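Side-chain contacts in alternansucrase (PDB 6HVG), which belongs to glycosyl hydrolase family 70, combining a TIM-barrel domain and a bound calcium ion with repeats of the choline-binding type: residues H192-S197 and A229-Q234; I560-S565 and N1226-G1231; D616-D621 and D636-L641. All coordinates share one frame; numbering follows the deposited sequence.

Contact 1: H192-S197 and A229-Q234; sequences HIYFDS and ADSSGQ
Y194, on a short extended strand, faces S231, the second residue of a type I beta turn running from D230 to G233. The strand belongs to a two-stranded antiparallel hairpin, 185-188 with 191-194, within a choline-binding repeat; the turn lies in the loop between strands 226-229 and 235-238. Hairpins strung along the chain are the usual architecture of such repeats, and here the body of one hairpin meets a later loop. The two side chains touch at their polar ends. A weak hydrogen bond runs from S231 OG to Y194 OH over 3.0 Å. The serine oxygen S231 OG approaches obliquely, 3.3 Å from Y194 CZ. The first torsions help bring the two hydroxyls together: Y194 extends its ring opposite the backbone N (chi1 180°), and S231 turns OG away from its own carbonyl carbon (chi1 -72°). The turn that carries S231 is braced by D230. Its OD1 accepts from Q234 N at 3.1 Å, the donor standing 47° out of the carboxylate plane, while G233 N bonds to D230 O at 3.2 Å. Within its own hairpin, the Y194 ring meets that of F185. S231 OG has its stronger partner in N205 ND2, on strand 205-209. With only 65 Å² buried in all and one weak bond between hydroxyls, the chemistry implies a light surface contact, in which the serine oxygen can donate to the tyrosine while accepting from the asparagine.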
# COMPACT_ATOMS: atom_id res chain seq x y z
N HIS A 192 5.90 -45.98 1.86
CA HIS A 192 7.28 -45.71 2.19
C HIS A 192 7.45 -44.19 2.09
O HIS A 192 7.65 -43.65 1.02
CB HIS A 192 8.19 -46.43 1.18
CG HIS A 192 9.58 -46.68 1.67
ND1 HIS A 192 9.85 -47.43 2.79
CD2 HIS A 192 10.78 -46.33 1.15
CE1 HIS A 192 11.16 -47.50 2.96
NE2 HIS A 192 11.74 -46.84 1.98
N ILE A 193 7.35 -43.51 3.23
CA ILE A 193 7.32 -42.04 3.22
C ILE A 193 8.60 -41.44 3.80
O ILE A 193 8.97 -41.72 4.93
CB ILE A 193 6.12 -41.50 4.02
CG1 ILE A 193 4.89 -42.41 3.84
CG2 ILE A 193 5.82 -40.07 3.59
CD1 ILE A 193 3.72 -42.03 4.72
N TYR A 194 9.27 -40.61 3.00
CA TYR A 194 10.41 -39.81 3.47
C TYR A 194 9.89 -38.56 4.11
O TYR A 194 8.88 -38.01 3.69
CB TYR A 194 11.34 -39.42 2.31
CG TYR A 194 12.55 -38.58 2.70
CD1 TYR A 194 12.66 -37.25 2.29
CD2 TYR A 194 13.60 -39.13 3.47
CE1 TYR A 194 13.77 -36.48 2.64
CE2 TYR A 194 14.70 -38.36 3.83
CZ TYR A 194 14.78 -37.03 3.41
OH TYR A 194 15.87 -36.26 3.74
N PHE A 195 10.62 -38.10 5.13
CA PHE A 195 10.31 -36.86 5.81
C PHE A 195 11.55 -35.93 5.72
O PHE A 195 12.69 -36.39 5.79
CB PHE A 195 9.89 -37.17 7.24
CG PHE A 195 8.68 -38.08 7.35
CD1 PHE A 195 7.42 -37.56 7.62
CD2 PHE A 195 8.80 -39.46 7.22
CE1 PHE A 195 6.31 -38.39 7.75
CE2 PHE A 195 7.69 -40.29 7.34
CZ PHE A 195 6.45 -39.76 7.59
N ASP A 196 11.31 -34.63 5.52
CA ASP A 196 12.39 -33.65 5.30
C ASP A 196 13.34 -33.55 6.50
O ASP A 196 12.94 -33.86 7.63
CB ASP A 196 11.79 -32.26 5.00
CG ASP A 196 12.82 -31.27 4.46
OD1 ASP A 196 13.13 -31.34 3.24
OD2 ASP A 196 13.29 -30.41 5.24
N SER A 197 14.58 -33.13 6.25
CA SER A 197 15.61 -33.08 7.28
C SER A 197 15.55 -31.83 8.19
O SER A 197 16.06 -31.85 9.32
CB SER A 197 17.00 -33.18 6.63
OG SER A 197 17.39 -31.97 6.00
N ALA A 229 13.59 -35.87 -7.78
CA ALA A 229 14.86 -35.36 -7.28
C ALA A 229 15.01 -35.90 -5.89
O ALA A 229 14.04 -35.89 -5.13
CB ALA A 229 14.87 -33.84 -7.27
N ASP A 230 16.22 -36.37 -5.55
CA ASP A 230 16.48 -36.86 -4.21
C ASP A 230 16.96 -35.74 -3.27
O ASP A 230 17.03 -34.58 -3.66
CB ASP A 230 17.42 -38.08 -4.23
CG ASP A 230 18.88 -37.72 -4.49
OD1 ASP A 230 19.24 -36.52 -4.47
OD2 ASP A 230 19.68 -38.66 -4.72
N SER A 231 17.26 -36.10 -2.02
CA SER A 231 17.71 -35.16 -1.00
C SER A 231 18.92 -34.32 -1.44
O SER A 231 18.95 -33.12 -1.19
CB SER A 231 18.06 -35.91 0.29
OG SER A 231 16.90 -36.39 0.95
N SER A 232 19.88 -34.94 -2.11
CA SER A 232 21.13 -34.27 -2.52
C SER A 232 21.04 -33.47 -3.82
O SER A 232 22.07 -33.07 -4.35
CB SER A 232 22.24 -35.31 -2.66
OG SER A 232 22.21 -36.20 -1.56
N GLY A 233 19.83 -33.26 -4.34
CA GLY A 233 19.65 -32.51 -5.59
C GLY A 233 19.99 -33.26 -6.87
O GLY A 233 20.24 -32.65 -7.89
N GLN A 234 20.01 -34.59 -6.81
CA GLN A 234 20.17 -35.42 -7.99
C GLN A 234 18.80 -35.89 -8.52
O GLN A 234 17.84 -36.03 -7.76
CB GLN A 234 21.03 -36.64 -7.68
CG GLN A 234 22.49 -36.35 -7.32
CD GLN A 234 23.20 -37.57 -6.71
OE1 GLN A 234 24.26 -37.99 -7.17
NE2 GLN A 234 22.60 -38.13 -5.67

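Contact 2: I560-S565 and N1226-G1231; sequences INIDGS and NQVSTG
I562, with 63 Å² buried, reaches across to V1228 (45 Å²) and S1229 (37 Å²), and these three residues account for most of the contact. The isoleucine and valine side chains cross at about a right angle: I562 CD1 lies 4.0 Å from V1228 CB, and I562 CG2 lies 4.1 Å from V1228 CG1, so both branches of the isoleucine are used. Its longer arm gets there because CG1 stands opposite the backbone N (chi1 -170°), which also brings I562 CG1 to 4.1 Å from S1229 CB. The backbone of I562 takes part as well. Its carbonyl oxygen faces the start of the serine side chain, I562 O to S1229 CB being 3.2 Å, and S1229 CA makes a CA-H...O contact with I562 O at 3.4 Å. Some 660 residues separate the two loops, yet both belong to the same region of the family 70 fold. The loop with 560-565 joins strand 534-537 to strand 580-582; the loop with 1226-1231 leads into strand 1248-1252, which lies between those two in a six-stranded antiparallel sheet. Such assembly from distant parts of the chain agrees with the circularly permuted barrel known in this family. R557 NH1 ties the loops together by bonding to both I562 O and S1229 O. S1229 OG is held by the carboxylates of D629 and D627. Next to I562, an Asx turn shapes the loop: D563 OD1 accepts from S565 N at 3.0 Å, at an N-H...O angle of 153°, and through its syn lone pair from S565 OG.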
# COMPACT_ATOMS: atom_id res chain seq x y z
N ILE A 560 7.40 18.63 9.40
CA ILE A 560 8.84 18.79 9.27
C ILE A 560 9.23 19.46 7.95
O ILE A 560 10.38 19.82 7.78
CB ILE A 560 9.62 17.45 9.44
CG1 ILE A 560 9.30 16.45 8.31
CG2 ILE A 560 9.33 16.83 10.80
CD1 ILE A 560 10.21 15.24 8.29
N ASN A 561 8.30 19.61 7.02
CA ASN A 561 8.59 20.28 5.76
C ASN A 561 7.61 21.37 5.46
O ASN A 561 7.28 21.61 4.29
CB ASN A 561 8.58 19.29 4.59
CG ASN A 561 9.08 19.90 3.30
OD1 ASN A 561 10.04 20.64 3.30
ND2 ASN A 561 8.41 19.60 2.20
N ILE A 562 7.11 22.02 6.50
CA ILE A 562 6.04 23.00 6.32
C ILE A 562 6.49 24.13 5.40
O ILE A 562 5.67 24.69 4.66
CB ILE A 562 5.52 23.53 7.67
CG1 ILE A 562 4.25 24.35 7.47
CG2 ILE A 562 6.61 24.33 8.37
CD1 ILE A 562 3.52 24.70 8.75
N ASP A 563 7.79 24.44 5.39
CA ASP A 563 8.32 25.54 4.55
C ASP A 563 9.00 25.08 3.23
O ASP A 563 9.66 25.87 2.57
CB ASP A 563 9.28 26.42 5.37
CG ASP A 563 10.57 25.71 5.78
OD1 ASP A 563 10.75 24.51 5.46
OD2 ASP A 563 11.42 26.36 6.42
N GLY A 564 8.81 23.83 2.85
CA GLY A 564 9.42 23.28 1.64
C GLY A 564 10.92 23.03 1.71
O GLY A 564 11.49 22.55 0.74
N SER A 565 11.55 23.31 2.86
CA SER A 565 13.02 23.24 2.96
C SER A 565 13.59 21.84 2.79
O SER A 565 14.79 21.71 2.61
CB SER A 565 13.51 23.85 4.28
OG SER A 565 12.98 23.16 5.40
N ASN A 1226 -1.13 35.39 8.99
CA ASN A 1226 -0.43 34.61 7.95
C ASN A 1226 -0.09 33.19 8.37
O ASN A 1226 0.35 32.96 9.49
CB ASN A 1226 0.88 35.27 7.54
CG ASN A 1226 0.67 36.50 6.70
OD1 ASN A 1226 -0.18 36.53 5.80
ND2 ASN A 1226 1.45 37.53 6.97
N GLN A 1227 -0.31 32.27 7.45
CA GLN A 1227 0.07 30.87 7.58
C GLN A 1227 1.49 30.67 7.09
O GLN A 1227 1.93 31.38 6.21
CB GLN A 1227 -0.90 30.00 6.76
CG GLN A 1227 -2.34 30.06 7.24
CD GLN A 1227 -2.48 29.49 8.61
OE1 GLN A 1227 -1.67 28.63 9.02
NE2 GLN A 1227 -3.49 29.94 9.34
N VAL A 1228 2.19 29.70 7.63
CA VAL A 1228 3.61 29.55 7.40
C VAL A 1228 3.96 29.07 6.01
O VAL A 1228 4.85 29.63 5.37
CB VAL A 1228 4.26 28.60 8.43
CG1 VAL A 1228 5.75 28.37 8.13
CG2 VAL A 1228 4.07 29.18 9.83
N SER A 1229 3.28 28.03 5.53
CA SER A 1229 3.64 27.40 4.25
C SER A 1229 3.44 28.32 3.06
O SER A 1229 4.14 28.17 2.07
CB SER A 1229 2.86 26.09 4.03
OG SER A 1229 1.55 26.31 3.53
N THR A 1230 2.51 29.27 3.16
CA THR A 1230 2.13 30.14 2.04
C THR A 1230 2.57 31.60 2.15
O THR A 1230 2.56 32.32 1.15
CB THR A 1230 0.60 30.17 1.88
OG1 THR A 1230 0.01 30.75 3.05
CG2 THR A 1230 0.03 28.77 1.64
N GLY A 1231 2.87 32.06 3.35
CA GLY A 1231 3.13 33.48 3.59
C GLY A 1231 1.86 34.33 3.54
O GLY A 1231 1.94 35.56 3.70

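Contact 3: D616-D621 and D636-L641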
# COMPACT_ATOMS: atom_id res chain seq x y z
N ASP A 616 -16.96 18.28 20.71
CA ASP A 616 -16.13 19.08 21.63
C ASP A 616 -14.68 19.21 21.20
O ASP A 616 -14.04 20.20 21.50
CB ASP A 616 -16.13 18.48 23.04
CG ASP A 616 -17.54 18.26 23.56
OD1 ASP A 616 -18.18 19.23 24.04
OD2 ASP A 616 -18.00 17.12 23.45
N GLY A 617 -14.16 18.16 20.57
CA GLY A 617 -12.78 18.16 20.11
C GLY A 617 -12.68 17.48 18.78
O GLY A 617 -13.67 17.00 18.25
N ILE A 618 -11.47 17.41 18.23
CA ILE A 618 -11.26 16.75 16.93
C ILE A 618 -10.08 15.79 16.95
O ILE A 618 -9.19 15.90 17.76
CB ILE A 618 -11.00 17.79 15.82
CG1 ILE A 618 -9.78 18.63 16.18
CG2 ILE A 618 -12.22 18.69 15.62
CD1 ILE A 618 -9.29 19.52 15.05
N ARG A 619 -10.12 14.86 16.01
CA ARG A 619 -8.96 14.10 15.60
C ARG A 619 -8.59 14.57 14.20
O ARG A 619 -9.46 14.67 13.33
CB ARG A 619 -9.31 12.63 15.56
CG ARG A 619 -8.26 11.72 14.92
CD ARG A 619 -8.81 10.30 14.76
NE ARG A 619 -7.88 9.38 14.09
CZ ARG A 619 -7.67 9.31 12.77
NH1 ARG A 619 -8.34 10.08 11.94
NH2 ARG A 619 -6.78 8.44 12.30
N VAL A 620 -7.32 14.88 13.98
CA VAL A 620 -6.85 15.30 12.67
C VAL A 620 -6.32 14.07 11.96
O VAL A 620 -5.27 13.54 12.32
CB VAL A 620 -5.76 16.40 12.78
CG1 VAL A 620 -5.39 16.94 11.40
CG2 VAL A 620 -6.23 17.54 13.68
N ASP A 621 -7.07 13.62 10.95
CA ASP A 621 -6.71 12.45 10.14
C ASP A 621 -5.56 12.81 9.19
O ASP A 621 -5.57 13.87 8.58
CB ASP A 621 -7.93 12.00 9.34
CG ASP A 621 -7.65 10.82 8.41
OD1 ASP A 621 -7.48 9.66 8.89
OD2 ASP A 621 -7.63 11.06 7.16
N ASP A 636 -5.76 27.72 16.37
CA ASP A 636 -6.14 29.12 16.56
C ASP A 636 -7.65 29.33 16.66
O ASP A 636 -8.10 30.22 17.37
CB ASP A 636 -5.54 29.98 15.43
CG ASP A 636 -4.02 30.04 15.51
OD1 ASP A 636 -3.44 29.42 16.43
OD2 ASP A 636 -3.40 30.71 14.65
N TYR A 637 -8.41 28.50 15.93
CA TYR A 637 -9.87 28.51 15.99
C TYR A 637 -10.34 28.15 17.39
O TYR A 637 -11.14 28.86 17.99
CB TYR A 637 -10.45 27.51 14.96
CG TYR A 637 -11.94 27.34 15.05
CD1 TYR A 637 -12.82 28.27 14.48
CD2 TYR A 637 -12.49 26.27 15.74
CE1 TYR A 637 -14.19 28.12 14.60
CE2 TYR A 637 -13.86 26.11 15.85
CZ TYR A 637 -14.69 27.05 15.28
OH TYR A 637 -16.04 26.90 15.39
N PHE A 638 -9.81 27.06 17.92
CA PHE A 638 -10.12 26.65 19.29
C PHE A 638 -9.70 27.70 20.34
O PHE A 638 -10.38 27.87 21.35
CB PHE A 638 -9.47 25.31 19.62
CG PHE A 638 -10.24 24.12 19.13
CD1 PHE A 638 -10.38 23.87 17.78
CD2 PHE A 638 -10.77 23.22 20.02
CE1 PHE A 638 -11.07 22.77 17.33
CE2 PHE A 638 -11.49 22.12 19.57
CZ PHE A 638 -11.64 21.90 18.22
N LYS A 639 -8.59 28.39 20.10
CA LYS A 639 -8.14 29.46 20.99
C LYS A 639 -9.16 30.59 20.98
O LYS A 639 -9.58 31.06 22.05
CB LYS A 639 -6.77 29.97 20.58
CG LYS A 639 -5.61 29.05 20.95
CD LYS A 639 -4.31 29.42 20.23
CE LYS A 639 -3.16 28.56 20.74
NZ LYS A 639 -1.97 28.50 19.85
N ALA A 640 -9.56 31.03 19.79
CA ALA A 640 -10.46 32.15 19.64
C ALA A 640 -11.83 31.88 20.24
O ALA A 640 -12.37 32.74 20.95
CB ALA A 640 -10.60 32.50 18.17
N LEU A 641 -12.40 30.70 19.97
CA LEU A 641 -13.77 30.39 20.40
C LEU A 641 -13.93 29.81 21.79
O LEU A 641 -14.99 29.96 22.39
CB LEU A 641 -14.44 29.43 19.42
CG LEU A 641 -15.32 30.10 18.37
CD1 LEU A 641 -14.47 30.61 17.22
CD2 LEU A 641 -16.37 29.09 17.91
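F638 turns the edge of its ring to D616 O, G617 CA and I618 CG2, at the start of strand 617-620, all near the ring plane. Strand and helix belong to a beta-alpha-beta crossover of the TIM barrel: strand 617-620 leads to helix 629-642, and the chain returns to the neighbouring parallel strand 657-658. F638 CE2 lies 3.7 Å from D616 O and 4.2 Å from G617 CA; the nearest CA atoms across the contact, those of G617 and F638, are 8.9 Å apart, and the ring bridges that gap. One step along the strand, I618 CG2 comes within 4.2 Å of F638 CZ. With CG opposite its carbonyl carbon (chi1 -82°), the phenylalanine sends its ring from the helix toward the strand. M601 of helix 587-601 touches both F638 and I618, extending the apolar layer between sheet and helices. Further out, D616 OD2 takes bonds from A1152 N and H1146 NE2, fixing the start of the strand, and I618 N is bonded to S656 OG. On the strand's other face R619 turns away from the helix and forms a salt bridge with D1155 through NH1. The same R619 NH1 meets D621 OD1 at 3.2 Å with an N-H...O angle of 169°, using the anti lone pair of that oxygen, which lies only 2° out of the guanidinium plane.

In the fold
Contacts 2 and 3 belong to the family 70 region and are neighbours, their centres about 20 Å apart and their nearest atoms about 5 Å apart without touching. Contact 3 is nested in the long loop of chain that contact 2 closes. Helix 629-642 links them: D629, at its start, holds S1229 of contact 2, and F638 further along serves contact 3. The S1229 side chain is about 12 Å from the calcium ion, whose site includes E575, D581, N625 and D1159; in sequence, N625 falls between strand 617-620 and helix 629-642. Contact 1 stands apart, with centres about 64 and 67 Å from contacts 2 and 3, across the chain's centre.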